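Local coordinates for 6-phospho-alpha-glucosidase (Merdibacter massiliensis, PDB 6VC6), which probably hydrolyses 6-phospho-alpha-glucosides as a family 4 glycosidase, binding NAD and a manganese ion beside the phosphorylated sugar, at residues G115-M126 and N144-V152; Y75-M85 and M126-R134. All blocks are in the same frame, centred on the assembly; numbering follows the deposited sequence.

Interaction 1: G115-M126 and N144-V152. With NAD (nicotinamide-adenine-dinucleotide), chain G; G6P (6-O-phosphono-alpha-D-glucopyranose), chain F.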
loop_
_atom_site.group_PDB
_atom_site.type_symbol
_atom_site.label_atom_id
_atom_site.label_comp_id
_atom_site.label_asym_id
_atom_site.label_seq_id
_atom_site.Cartn_x
_atom_site.Cartn_y
_atom_site.Cartn_z
ATOM N N GLY A 115 7.189 -10.357 2.847
ATOM C CA GLY A 115 6.811 -9.401 1.821
ATOM C C GLY A 115 7.172 -9.865 0.424
ATOM O O GLY A 115 6.396 -9.686 -0.519
HETATM N N MSE A 116 8.344 -10.471 0.270
HETATM C CA MSE A 116 8.790 -10.941 -1.035
HETATM C C MSE A 116 7.990 -12.162 -1.478
HETATM O O MSE A 116 7.761 -12.363 -2.671
HETATM C CB MSE A 116 10.285 -11.256 -1.004
HETATM C CG MSE A 116 11.159 -10.010 -0.950
HETATM SE SE MSE A 116 13.068 -10.393 -1.006
HETATM C CE MSE A 116 13.311 -10.952 0.845
ATOM N N ALA A 117 7.566 -12.976 -0.511
ATOM C CA ALA A 117 6.658 -14.075 -0.823
ATOM C C ALA A 117 5.307 -13.543 -1.279
ATOM O O ALA A 117 4.749 -14.005 -2.281
ATOM C CB ALA A 117 6.496 -14.984 0.393
ATOM N N TYR A 118 4.763 -12.571 -0.542
ATOM C CA TYR A 118 3.566 -11.873 -0.991
ATOM C C TYR A 118 3.804 -11.172 -2.323
ATOM O O TYR A 118 2.897 -11.098 -3.159
ATOM C CB TYR A 118 3.125 -10.873 0.082
ATOM C CG TYR A 118 1.820 -10.157 -0.193
ATOM C CD1 TYR A 118 0.822 -10.747 -0.959
ATOM C CD2 TYR A 118 1.583 -8.890 0.326
ATOM C CE1 TYR A 118 -0.371 -10.090 -1.208
ATOM C CE2 TYR A 118 0.395 -8.228 0.085
ATOM C CZ TYR A 118 -0.578 -8.831 -0.682
ATOM O OH TYR A 118 -1.762 -8.171 -0.923
ATOM N N GLY A 119 5.022 -10.669 -2.546
ATOM C CA GLY A 119 5.316 -9.996 -3.799
ATOM C C GLY A 119 5.248 -10.922 -4.998
ATOM O O GLY A 119 4.742 -10.544 -6.057
ATOM N N LEU A 120 5.753 -12.149 -4.847
ATOM C CA LEU A 120 5.716 -13.099 -5.954
ATOM C C LEU A 120 4.285 -13.501 -6.288
ATOM O O LEU A 120 3.944 -13.680 -7.463
ATOM C CB LEU A 120 6.561 -14.328 -5.620
ATOM C CG LEU A 120 8.073 -14.153 -5.780
ATOM C CD1 LEU A 120 8.798 -15.474 -5.571
ATOM C CD2 LEU A 120 8.405 -13.563 -7.143
ATOM N N ARG A 121 3.433 -13.645 -5.270
ATOM C CA ARG A 121 2.022 -13.920 -5.524
ATOM C C ARG A 121 1.352 -12.740 -6.217
ATOM O O ARG A 121 0.530 -12.928 -7.121
ATOM C CB ARG A 121 1.302 -14.244 -4.216
ATOM C CG ARG A 121 1.684 -15.575 -3.598
ATOM C CD ARG A 121 0.668 -16.005 -2.549
ATOM N NE ARG A 121 0.502 -15.006 -1.496
ATOM C CZ ARG A 121 1.318 -14.872 -0.455
ATOM N NH1 ARG A 121 2.367 -15.673 -0.322
ATOM N NH2 ARG A 121 1.086 -13.935 0.455
ATOM N N SER A 122 1.695 -11.517 -5.807
ATOM C CA SER A 122 1.066 -10.339 -6.392
ATOM C C SER A 122 1.523 -10.121 -7.829
ATOM O O SER A 122 0.728 -9.699 -8.676
ATOM C CB SER A 122 1.363 -9.108 -5.537
ATOM O OG SER A 122 0.720 -9.202 -4.278
ATOM N N CYS A 123 2.795 -10.403 -8.124
ATOM C CA CYS A 123 3.286 -10.262 -9.493
ATOM C C CYS A 123 2.465 -11.098 -10.466
ATOM O O CYS A 123 2.103 -10.629 -11.551
ATOM C CB CYS A 123 4.760 -10.660 -9.572
ATOM S SG CYS A 123 5.911 -9.467 -8.864
ATOM N N VAL A 124 2.157 -12.340 -10.088
ATOM C CA VAL A 124 1.398 -13.226 -10.965
ATOM C C VAL A 124 -0.023 -12.706 -11.152
ATOM O O VAL A 124 -0.523 -12.608 -12.277
ATOM C CB VAL A 124 1.405 -14.660 -10.406
ATOM C CG1 VAL A 124 0.440 -15.542 -11.183
ATOM C CG2 VAL A 124 2.813 -15.237 -10.439
ATOM N N ASP A 125 -0.690 -12.354 -10.050
ATOM C CA ASP A 125 -2.103 -12.003 -10.119
ATOM C C ASP A 125 -2.332 -10.579 -10.615
ATOM O O ASP A 125 -3.357 -10.314 -11.255
ATOM C CB ASP A 125 -2.757 -12.195 -8.750
ATOM C CG ASP A 125 -3.066 -13.650 -8.447
ATOM O OD1 ASP A 125 -2.510 -14.534 -9.132
ATOM O OD2 ASP A 125 -3.864 -13.909 -7.522
HETATM N N MSE A 126 -1.432 -9.655 -10.320
HETATM C CA MSE A 126 -1.579 -8.289 -10.787
HETATM C C MSE A 126 -1.397 -8.181 -12.288
HETATM O O MSE A 126 -2.192 -7.507 -12.927
HETATM C CB MSE A 126 -0.624 -7.328 -10.099
HETATM C CG MSE A 126 -1.015 -6.919 -8.687
HETATM SE SE MSE A 126 -2.653 -5.868 -8.561
HETATM C CE MSE A 126 -2.168 -4.352 -9.667
ATOM N N ASN A 144 -3.893 1.709 -7.849
ATOM C CA ASN A 144 -3.597 0.435 -7.207
ATOM C C ASN A 144 -3.165 0.649 -5.762
ATOM O O ASN A 144 -2.201 1.377 -5.497
ATOM C CB ASN A 144 -2.511 -0.319 -7.975
ATOM C CG ASN A 144 -2.128 -1.619 -7.303
ATOM O OD1 ASN A 144 -2.977 -2.477 -7.064
ATOM N ND2 ASN A 144 -0.847 -1.771 -6.990
ATOM N N TYR A 145 -3.801 -0.037 -4.842
ATOM C CA TYR A 145 -3.386 -0.059 -3.466
ATOM C C TYR A 145 -2.697 -1.392 -3.181
ATOM O O TYR A 145 -2.008 -1.528 -2.196
ATOM C CB TYR A 145 -4.617 0.030 -2.588
ATOM C CG TYR A 145 -4.833 1.308 -1.837
ATOM C CD1 TYR A 145 -6.099 1.719 -1.520
ATOM C CD2 TYR A 145 -3.783 2.077 -1.417
ATOM C CE1 TYR A 145 -6.322 2.866 -0.809
ATOM C CE2 TYR A 145 -3.994 3.232 -0.711
ATOM C CZ TYR A 145 -5.270 3.617 -0.410
ATOM O OH TYR A 145 -5.497 4.757 0.288
ATOM N N SER A 146 -2.889 -2.372 -4.057
ATOM C CA SER A 146 -2.501 -3.747 -3.765
ATOM C C SER A 146 -1.013 -3.894 -3.485
ATOM O O SER A 146 -0.184 -3.438 -4.249
ATOM C CB SER A 146 -2.888 -4.668 -4.926
ATOM O OG SER A 146 -4.196 -4.415 -5.396
ATOM N N ASN A 147 -0.701 -4.577 -2.393
ATOM C CA ASN A 147 0.666 -4.752 -1.918
ATOM C C ASN A 147 1.319 -6.060 -2.386
ATOM O O ASN A 147 0.606 -6.932 -2.844
ATOM C CB ASN A 147 0.715 -4.655 -0.397
ATOM C CG ASN A 147 0.916 -3.240 0.089
ATOM O OD1 ASN A 147 1.808 -2.544 -0.364
ATOM N ND2 ASN A 147 0.087 -2.813 1.018
ATOM N N PRO A 148 2.635 -6.166 -2.279
ATOM C CA PRO A 148 3.493 -5.084 -1.791
ATOM C C PRO A 148 3.800 -4.087 -2.891
ATOM O O PRO A 148 4.293 -4.468 -3.932
ATOM C CB PRO A 148 4.773 -5.789 -1.377
ATOM C CG PRO A 148 4.545 -7.229 -1.570
ATOM C CD PRO A 148 3.341 -7.437 -2.401
ATOM N N ALA A 149 3.506 -2.826 -2.640
ATOM C CA ALA A 149 3.486 -1.812 -3.672
ATOM C C ALA A 149 4.818 -1.640 -4.390
ATOM O O ALA A 149 4.846 -1.445 -5.588
ATOM C CB ALA A 149 3.005 -0.489 -3.108
ATOM N N ALA A 150 5.918 -1.696 -3.659
ATOM C CA ALA A 150 7.226 -1.518 -4.278
ATOM C C ALA A 150 7.530 -2.609 -5.293
ATOM O O ALA A 150 8.066 -2.341 -6.355
ATOM C CB ALA A 150 8.315 -1.464 -3.224
ATOM N N ILE A 151 7.180 -3.842 -4.961
ATOM C CA ILE A 151 7.449 -4.957 -5.864
ATOM C C ILE A 151 6.473 -4.944 -7.034
ATOM O O ILE A 151 6.853 -5.219 -8.179
ATOM C CB ILE A 151 7.398 -6.289 -5.093
ATOM C CG1 ILE A 151 8.510 -6.335 -4.043
ATOM C CG2 ILE A 151 7.511 -7.471 -6.046
ATOM C CD1 ILE A 151 8.312 -7.399 -2.990
ATOM N N VAL A 152 5.204 -4.620 -6.769
ATOM C CA VAL A 152 4.204 -4.597 -7.834
ATOM C C VAL A 152 4.539 -3.522 -8.860
ATOM O O VAL A 152 4.441 -3.749 -10.072
ATOM C CB VAL A 152 2.795 -4.397 -7.242
ATOM C CG1 VAL A 152 1.781 -4.153 -8.350
ATOM C CG2 VAL A 152 2.394 -5.604 -6.409
HETATM P PA NAD G . -8.570 -9.052 2.182
HETATM O O1A NAD G . -9.600 -8.685 3.223
HETATM O O2A NAD G . -8.092 -10.478 2.063
HETATM O O5B NAD G . -9.115 -8.588 0.742
HETATM C C5B NAD G . -8.522 -9.088 -0.452
HETATM C C4B NAD G . -9.605 -9.349 -1.485
HETATM O O4B NAD G . -9.026 -9.427 -2.789
HETATM C C3B NAD G . -10.296 -10.675 -1.212
HETATM O O3B NAD G . -11.711 -10.480 -1.185
HETATM C C2B NAD G . -9.929 -11.562 -2.382
HETATM O O2B NAD G . -11.045 -12.363 -2.778
HETATM C C1B NAD G . -9.554 -10.568 -3.467
HETATM N N9A NAD G . -8.570 -11.136 -4.421
HETATM C C8A NAD G . -7.491 -11.885 -4.124
HETATM N N7A NAD G . -6.821 -12.239 -5.252
HETATM C C5A NAD G . -7.483 -11.712 -6.299
HETATM C C6A NAD G . -7.326 -11.696 -7.773
HETATM N N6A NAD G . -6.294 -12.334 -8.375
HETATM N N1A NAD G . -8.248 -11.024 -8.498
HETATM C C2A NAD G . -9.280 -10.384 -7.916
HETATM N N3A NAD G . -9.484 -10.357 -6.588
HETATM C C4A NAD G . -8.638 -10.992 -5.744
HETATM O O3 NAD G . -7.281 -8.102 2.354
HETATM P PN NAD G . -7.350 -6.667 3.076
HETATM O O1N NAD G . -6.751 -6.800 4.456
HETATM O O2N NAD G . -8.724 -6.069 2.890
HETATM O O5D NAD G . -6.314 -5.853 2.157
HETATM C C5D NAD G . -6.722 -5.356 0.885
HETATM C C4D NAD G . -5.479 -4.935 0.114
HETATM O O4D NAD G . -5.238 -3.538 0.301
HETATM C C3D NAD G . -4.254 -5.673 0.633
HETATM O O3D NAD G . -3.508 -6.175 -0.478
HETATM C C2D NAD G . -3.432 -4.612 1.326
HETATM O O2D NAD G . -2.034 -4.867 1.189
HETATM C C1D NAD G . -3.848 -3.362 0.575
HETATM N N1N NAD G . -3.578 -2.139 1.327
HETATM C C2N NAD G . -2.650 -1.319 0.830
HETATM C C3N NAD G . -2.325 -0.136 1.469
HETATM C C7N NAD G . -1.272 0.745 0.868
HETATM O O7N NAD G . -0.805 1.659 1.528
HETATM N N7N NAD G . -0.866 0.494 -0.376
HETATM C C4N NAD G . -2.987 0.206 2.640
HETATM C C5N NAD G . -3.948 -0.666 3.142
HETATM C C6N NAD G . -4.235 -1.843 2.456
HETATM C C1 G6P F . 0.217 0.445 6.452
HETATM C C2 G6P F . 0.618 0.389 4.971
HETATM C C3 G6P F . -0.107 -0.672 4.163
HETATM C C4 G6P F . -0.205 -1.935 4.988
HETATM C C5 G6P F . -1.143 -1.646 6.144
HETATM C C6 G6P F . -1.188 -2.851 7.074
HETATM O O1 G6P F . -0.235 1.768 6.774
HETATM O O2 G6P F . 0.388 1.671 4.371
HETATM O O3 G6P F . 0.588 -0.939 2.941
HETATM O O4 G6P F . -0.734 -2.990 4.181
HETATM O O5 G6P F . -0.739 -0.521 6.934
HETATM O O6 G6P F . -2.427 -2.844 7.774
HETATM P P G6P F . -2.907 -4.140 8.596
HETATM O O1P G6P F . -3.557 -4.993 7.533
HETATM O O2P G6P F . -1.635 -4.718 9.171
HETATM O O3P G6P F . -3.847 -3.580 9.636
#
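Tyr118 of helix 113-136 lies against the Asn147-Pro148 turn that leads from strand 141-144 into helix 149-159, in the Rossmann-like NAD-binding domain of this family 4 glycosidase. With CG anti to the backbone N (chi1 -175°), the ring is laid under that turn. From CB outward, CG and CD2 meet Pro148 CD, which packs over the face in a CH-pi contact, 3.9 Å from the centroid of the Tyr118 ring. CE2 and CZ come next, beneath Asn147 O on the same face, and the tip carries OH to 2.7 Å from NAD O3D, which lies at the edge of the ring. The carbonyl above the ring is gripped by Ser122, whose OG donates a 2.7 Å hydrogen bond to Asn147 O, in the carbonyl plane and on a lone pair. The peptide before Pro148 is cis, and the proline fits where Gly119 brings its CA to 3.5 Å from Pro148 CD. Ile151, one turn further on, enters as a knob among Gly115, Met116, Gly119 and Cys123. At the far end Met126 (selenomethionine, as are Met83 and Met85), bent at chi2 and chi3, packs CE 3.3 Å from Asn144 OD1, an oxygen that accepts from Ser146 OG, while Asn144 ND2 is held by Asn168. The turn thereby presents Asn147 to both ligands. Three bonds together probably hold its amide in one rotation: OD1 accepts from Ala149 N in an Asx turn, and ND2 donates to NAD O2D at 3.0 Å and to G6P O3 at 2.7 Å.

Interaction 2: Y75-M85 and M126-R134. With NAD (nicotinamide-adenine-dinucleotide), chain G.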
loop_
_atom_site.group_PDB
_atom_site.type_symbol
_atom_site.label_atom_id
_atom_site.label_comp_id
_atom_site.label_asym_id
_atom_site.label_seq_id
_atom_site.Cartn_x
_atom_site.Cartn_y
_atom_site.Cartn_z
ATOM N N TYR A 75 -15.030 -4.626 -16.246
ATOM C CA TYR A 75 -14.020 -3.752 -16.830
ATOM C C TYR A 75 -14.483 -3.029 -18.089
ATOM O O TYR A 75 -13.716 -2.235 -18.643
ATOM C CB TYR A 75 -12.755 -4.558 -17.141
ATOM C CG TYR A 75 -12.191 -5.298 -15.948
ATOM C CD1 TYR A 75 -12.287 -4.768 -14.668
ATOM C CD2 TYR A 75 -11.563 -6.527 -16.103
ATOM C CE1 TYR A 75 -11.774 -5.441 -13.575
ATOM C CE2 TYR A 75 -11.046 -7.208 -15.016
ATOM C CZ TYR A 75 -11.155 -6.660 -13.755
ATOM O OH TYR A 75 -10.642 -7.333 -12.669
ATOM N N LYS A 76 -15.703 -3.271 -18.557
ATOM C CA LYS A 76 -16.166 -2.651 -19.791
ATOM C C LYS A 76 -16.622 -1.220 -19.532
ATOM O O LYS A 76 -17.430 -0.969 -18.631
ATOM C CB LYS A 76 -17.301 -3.467 -20.408
ATOM C CG LYS A 76 -16.833 -4.482 -21.439
ATOM C CD LYS A 76 -17.898 -4.736 -22.492
ATOM C CE LYS A 76 -18.831 -5.858 -22.071
ATOM N NZ LYS A 76 -18.175 -7.190 -22.180
ATOM N N ASP A 77 -16.098 -0.285 -20.326
ATOM C CA ASP A 77 -16.478 1.128 -20.276
ATOM C C ASP A 77 -16.284 1.704 -18.871
ATOM O O ASP A 77 -17.215 2.202 -18.233
ATOM C CB ASP A 77 -17.920 1.320 -20.762
ATOM C CG ASP A 77 -18.263 2.777 -21.008
ATOM O OD1 ASP A 77 -19.134 3.313 -20.292
ATOM O OD2 ASP A 77 -17.662 3.387 -21.917
HETATM N N MSE A 78 -15.046 1.627 -18.396
HETATM C CA MSE A 78 -14.707 2.138 -17.075
HETATM C C MSE A 78 -13.769 3.337 -17.166
HETATM O O MSE A 78 -12.893 3.387 -18.030
HETATM C CB MSE A 78 -14.071 1.039 -16.221
HETATM C CG MSE A 78 -15.051 -0.019 -15.743
HETATM SE SE MSE A 78 -16.258 0.644 -14.362
HETATM C CE MSE A 78 -17.918 -0.156 -15.000
ATOM N N ASP A 79 -13.967 4.305 -16.274
ATOM C CA ASP A 79 -13.079 5.457 -16.189
ATOM C C ASP A 79 -11.984 5.258 -15.150
ATOM O O ASP A 79 -10.850 5.706 -15.351
ATOM C CB ASP A 79 -13.878 6.721 -15.860
ATOM C CG ASP A 79 -14.878 7.080 -16.941
ATOM O OD1 ASP A 79 -14.458 7.277 -18.100
ATOM O OD2 ASP A 79 -16.085 7.165 -16.629
ATOM N N PHE A 80 -12.301 4.589 -14.044
ATOM C CA PHE A 80 -11.351 4.368 -12.965
ATOM C C PHE A 80 -11.469 2.937 -12.466
ATOM O O PHE A 80 -12.574 2.403 -12.340
ATOM C CB PHE A 80 -11.586 5.339 -11.803
ATOM C CG PHE A 80 -11.111 6.736 -12.073
ATOM C CD1 PHE A 80 -9.788 7.085 -11.858
ATOM C CD2 PHE A 80 -11.987 7.701 -12.539
ATOM C CE1 PHE A 80 -9.347 8.370 -12.104
ATOM C CE2 PHE A 80 -11.551 8.989 -12.787
ATOM C CZ PHE A 80 -10.230 9.323 -12.569
ATOM N N ILE A 81 -10.322 2.324 -12.182
ATOM C CA ILE A 81 -10.256 0.995 -11.585
ATOM C C ILE A 81 -9.517 1.120 -10.261
ATOM O O ILE A 81 -8.331 1.477 -10.238
ATOM C CB ILE A 81 -9.559 -0.019 -12.506
ATOM C CG1 ILE A 81 -10.213 -0.028 -13.890
ATOM C CG2 ILE A 81 -9.596 -1.407 -11.888
ATOM C CD1 ILE A 81 -11.632 -0.550 -13.893
ATOM N N PHE A 82 -10.214 0.835 -9.164
ATOM C CA PHE A 82 -9.625 0.838 -7.828
ATOM C C PHE A 82 -9.220 -0.595 -7.495
ATOM O O PHE A 82 -10.080 -1.466 -7.332
ATOM C CB PHE A 82 -10.607 1.381 -6.789
ATOM C CG PHE A 82 -10.886 2.858 -6.910
ATOM C CD1 PHE A 82 -10.312 3.620 -7.916
ATOM C CD2 PHE A 82 -11.730 3.484 -6.006
ATOM C CE1 PHE A 82 -10.578 4.974 -8.020
ATOM C CE2 PHE A 82 -11.999 4.838 -6.103
ATOM C CZ PHE A 82 -11.421 5.583 -7.112
HETATM N N MSE A 83 -7.919 -0.839 -7.394
HETATM C CA MSE A 83 -7.424 -2.189 -7.138
HETATM C C MSE A 83 -6.953 -2.362 -5.696
HETATM O O MSE A 83 -6.061 -1.650 -5.236
HETATM C CB MSE A 83 -6.287 -2.530 -8.103
HETATM C CG MSE A 83 -6.544 -2.104 -9.538
HETATM SE SE MSE A 83 -5.494 -3.128 -10.823
HETATM C CE MSE A 83 -6.429 -4.828 -10.683
ATOM N N GLN A 84 -7.555 -3.315 -4.988
ATOM C CA GLN A 84 -7.186 -3.619 -3.608
ATOM C C GLN A 84 -7.291 -5.122 -3.359
ATOM O O GLN A 84 -7.877 -5.579 -2.376
ATOM C CB GLN A 84 -8.044 -2.828 -2.621
ATOM C CG GLN A 84 -9.547 -3.006 -2.786
ATOM C CD GLN A 84 -10.331 -2.345 -1.669
ATOM O OE1 GLN A 84 -11.540 -2.540 -1.540
ATOM N NE2 GLN A 84 -9.642 -1.555 -0.852
HETATM N N MSE A 85 -6.689 -5.902 -4.245
HETATM C CA MSE A 85 -6.630 -7.344 -4.102
HETATM C C MSE A 85 -5.579 -7.757 -3.107
HETATM O O MSE A 85 -4.661 -6.985 -2.874
HETATM C CB MSE A 85 -6.334 -8.024 -5.438
HETATM C CG MSE A 85 -4.886 -7.869 -5.904
HETATM SE SE MSE A 85 -4.292 -9.119 -7.297
HETATM C CE MSE A 85 -5.701 -8.733 -8.573
HETATM N N MSE A 126 -1.432 -9.655 -10.320
HETATM C CA MSE A 126 -1.579 -8.289 -10.787
HETATM C C MSE A 126 -1.397 -8.181 -12.288
HETATM O O MSE A 126 -2.192 -7.507 -12.927
HETATM C CB MSE A 126 -0.624 -7.328 -10.099
HETATM C CG MSE A 126 -1.015 -6.919 -8.687
HETATM SE SE MSE A 126 -2.653 -5.868 -8.561
HETATM C CE MSE A 126 -2.168 -4.352 -9.667
ATOM N N ILE A 127 -0.382 -8.818 -12.853
ATOM C CA ILE A 127 -0.139 -8.788 -14.291
ATOM C C ILE A 127 -1.273 -9.480 -15.039
ATOM O O ILE A 127 -1.701 -9.025 -16.109
ATOM C CB ILE A 127 1.231 -9.415 -14.608
ATOM C CG1 ILE A 127 2.351 -8.476 -14.150
ATOM C CG2 ILE A 127 1.359 -9.731 -16.091
ATOM C CD1 ILE A 127 3.734 -9.056 -14.282
ATOM N N GLU A 128 -1.790 -10.577 -14.481
ATOM C CA GLU A 128 -2.932 -11.248 -15.093
ATOM C C GLU A 128 -4.170 -10.360 -15.073
ATOM O O GLU A 128 -4.952 -10.348 -16.031
ATOM C CB GLU A 128 -3.206 -12.569 -14.372
ATOM C CG GLU A 128 -4.288 -13.424 -15.012
ATOM C CD GLU A 128 -4.758 -14.544 -14.101
ATOM O OE1 GLU A 128 -5.126 -14.255 -12.942
ATOM O OE2 GLU A 128 -4.756 -15.712 -14.542
ATOM N N SER A 129 -4.360 -9.600 -13.992
ATOM C CA SER A 129 -5.564 -8.787 -13.863
ATOM C C SER A 129 -5.516 -7.565 -14.773
ATOM O O SER A 129 -6.527 -7.203 -15.385
ATOM C CB SER A 129 -5.758 -8.364 -12.408
ATOM O OG SER A 129 -6.921 -7.568 -12.266
ATOM N N ILE A 130 -4.356 -6.911 -14.869
ATOM C CA ILE A 130 -4.246 -5.723 -15.712
ATOM C C ILE A 130 -4.453 -6.087 -17.177
ATOM O O ILE A 130 -5.079 -5.335 -17.934
ATOM C CB ILE A 130 -2.892 -5.025 -15.487
ATOM C CG1 ILE A 130 -2.708 -4.669 -14.009
ATOM C CG2 ILE A 130 -2.780 -3.782 -16.367
ATOM C CD1 ILE A 130 -3.138 -3.266 -13.642
ATOM N N HIS A 131 -3.937 -7.246 -17.600
ATOM C CA HIS A 131 -4.141 -7.685 -18.977
ATOM C C HIS A 131 -5.623 -7.842 -19.290
ATOM O O HIS A 131 -6.072 -7.502 -20.390
ATOM C CB HIS A 131 -3.397 -8.997 -19.226
ATOM C CG HIS A 131 -1.954 -8.817 -19.580
ATOM N ND1 HIS A 131 -1.537 -8.028 -20.631
ATOM C CD2 HIS A 131 -0.830 -9.325 -19.023
ATOM C CE1 HIS A 131 -0.218 -8.058 -20.705
ATOM N NE2 HIS A 131 0.236 -8.838 -19.740
ATOM N N GLN A 132 -6.380 -8.362 -18.337
ATOM C CA GLN A 132 -7.815 -8.472 -18.519
ATOM C C GLN A 132 -8.470 -7.111 -18.638
ATOM O O GLN A 132 -9.309 -6.902 -19.499
ATOM C CB GLN A 132 -8.450 -9.247 -17.375
ATOM C CG GLN A 132 -8.168 -10.733 -17.399
ATOM C CD GLN A 132 -8.890 -11.472 -16.295
ATOM O OE1 GLN A 132 -9.369 -10.874 -15.348
ATOM N NE2 GLN A 132 -8.976 -12.779 -16.424
ATOM N N ILE A 133 -8.058 -6.181 -17.785
ATOM C CA ILE A 133 -8.631 -4.847 -17.763
ATOM C C ILE A 133 -8.375 -4.132 -19.079
ATOM O O ILE A 133 -9.255 -3.497 -19.622
ATOM C CB ILE A 133 -8.029 -4.006 -16.618
ATOM C CG1 ILE A 133 -8.394 -4.599 -15.257
ATOM C CG2 ILE A 133 -8.482 -2.559 -16.700
ATOM C CD1 ILE A 133 -7.536 -4.093 -14.125
ATOM N N ARG A 134 -7.158 -4.261 -19.582
ATOM C CA ARG A 134 -6.748 -3.608 -20.811
ATOM C C ARG A 134 -7.459 -4.182 -22.029
ATOM O O ARG A 134 -7.528 -3.553 -23.072
ATOM C CB ARG A 134 -5.232 -3.626 -20.963
ATOM C CG ARG A 134 -4.515 -2.690 -20.004
ATOM C CD ARG A 134 -5.255 -1.379 -19.831
ATOM N NE ARG A 134 -4.468 -0.398 -19.107
ATOM C CZ ARG A 134 -4.977 0.624 -18.435
ATOM N NH1 ARG A 134 -4.184 1.463 -17.807
ATOM N NH2 ARG A 134 -6.279 0.812 -18.391
HETATM P PA NAD G . -8.570 -9.052 2.182
HETATM O O1A NAD G . -9.600 -8.685 3.223
HETATM O O2A NAD G . -8.092 -10.478 2.063
HETATM O O5B NAD G . -9.115 -8.588 0.742
HETATM C C5B NAD G . -8.522 -9.088 -0.452
HETATM C C4B NAD G . -9.605 -9.349 -1.485
HETATM O O4B NAD G . -9.026 -9.427 -2.789
HETATM C C3B NAD G . -10.296 -10.675 -1.212
HETATM O O3B NAD G . -11.711 -10.480 -1.185
HETATM C C2B NAD G . -9.929 -11.562 -2.382
HETATM O O2B NAD G . -11.045 -12.363 -2.778
HETATM C C1B NAD G . -9.554 -10.568 -3.467
HETATM N N9A NAD G . -8.570 -11.136 -4.421
HETATM C C8A NAD G . -7.491 -11.885 -4.124
HETATM N N7A NAD G . -6.821 -12.239 -5.252
HETATM C C5A NAD G . -7.483 -11.712 -6.299
HETATM C C6A NAD G . -7.326 -11.696 -7.773
HETATM N N6A NAD G . -6.294 -12.334 -8.375
HETATM N N1A NAD G . -8.248 -11.024 -8.498
HETATM C C2A NAD G . -9.280 -10.384 -7.916
HETATM N N3A NAD G . -9.484 -10.357 -6.588
HETATM C C4A NAD G . -8.638 -10.992 -5.744
HETATM O O3 NAD G . -7.281 -8.102 2.354
HETATM P PN NAD G . -7.350 -6.667 3.076
HETATM O O1N NAD G . -6.751 -6.800 4.456
HETATM O O2N NAD G . -8.724 -6.069 2.890
HETATM O O5D NAD G . -6.314 -5.853 2.157
HETATM C C5D NAD G . -6.722 -5.356 0.885
HETATM C C4D NAD G . -5.479 -4.935 0.114
HETATM O O4D NAD G . -5.238 -3.538 0.301
HETATM C C3D NAD G . -4.254 -5.673 0.633
HETATM O O3D NAD G . -3.508 -6.175 -0.478
HETATM C C2D NAD G . -3.432 -4.612 1.326
HETATM O O2D NAD G . -2.034 -4.867 1.189
HETATM C C1D NAD G . -3.848 -3.362 0.575
HETATM N N1N NAD G . -3.578 -2.139 1.327
HETATM C C2N NAD G . -2.650 -1.319 0.830
HETATM C C3N NAD G . -2.325 -0.136 1.469
HETATM C C7N NAD G . -1.272 0.745 0.868
HETATM O O7N NAD G . -0.805 1.659 1.528
HETATM N N7N NAD G . -0.866 0.494 -0.376
HETATM C C4N NAD G . -2.987 0.206 2.640
HETATM C C5N NAD G . -3.948 -0.666 3.142
HETATM C C6N NAD G . -4.235 -1.843 2.456
HETATM O O HOH W 1 -9.002 -9.332 -13.137
#
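Tyr75 turns its CG anti to the carbonyl carbon (chi1 -55°), and Ile133 does likewise (chi1 -64°), bringing Ile133 CG1 over the centre of the Tyr75 ring. This CH-pi contact, 3.6 Å from CG1 to the ring centroid and 5° off the normal, joins the C-terminal end of helix 71-75, just before strand 80-83, to helix 113-136, which packs nearly antiparallel to that strand in the Rossmann-like domain. A water lies in the ring plane at its edge, 2.6 Å from Tyr75 OH, and also bonds Ser129 OG and donates to Gln132 OE1. A leucine in place of Tyr75 would probably leave this water without its phenolic partner and Ile133 without an aromatic face. Further along, Met83 is bent at chi3 and meets Ile133 tip to tip, CE to CD1 at 3.7 Å. Its SE touches both Ile130 CD1 and Met126 CE, filling the layer between strand and helix. Beyond the strand, Met85 sets its SE 3.9 Å from Met126 SE and lays its CE over the face of the NAD adenine, 3.4 Å from N1A. Its backbone serves the cofactor's other half: Met85 O accepts from NAD O3D at 2.8 Å.

From the N terminus, the chain passes through 75-85, with strand 80-83, then helix 89-102 to reach helix 113-136. That helix supplies 115-126 and then 126-134, so interaction 2 closes a loop of 40 residues when 126-134, in the helix's second half, packs back against 75-85. Interaction 1 closes a shorter one of 17 residues, through strand 141-144, at 144-152. Because the segments alternate, the two loops cross; they share Met126, where the helix passes between the contacts. Interaction 2 ties strand 80-83 to this helix, and interaction 1 ties to it the end of strand 141-144, the turn after it and helix 149-159. Tyr145 N probably bonds Met83 O. Both contacts border NAD.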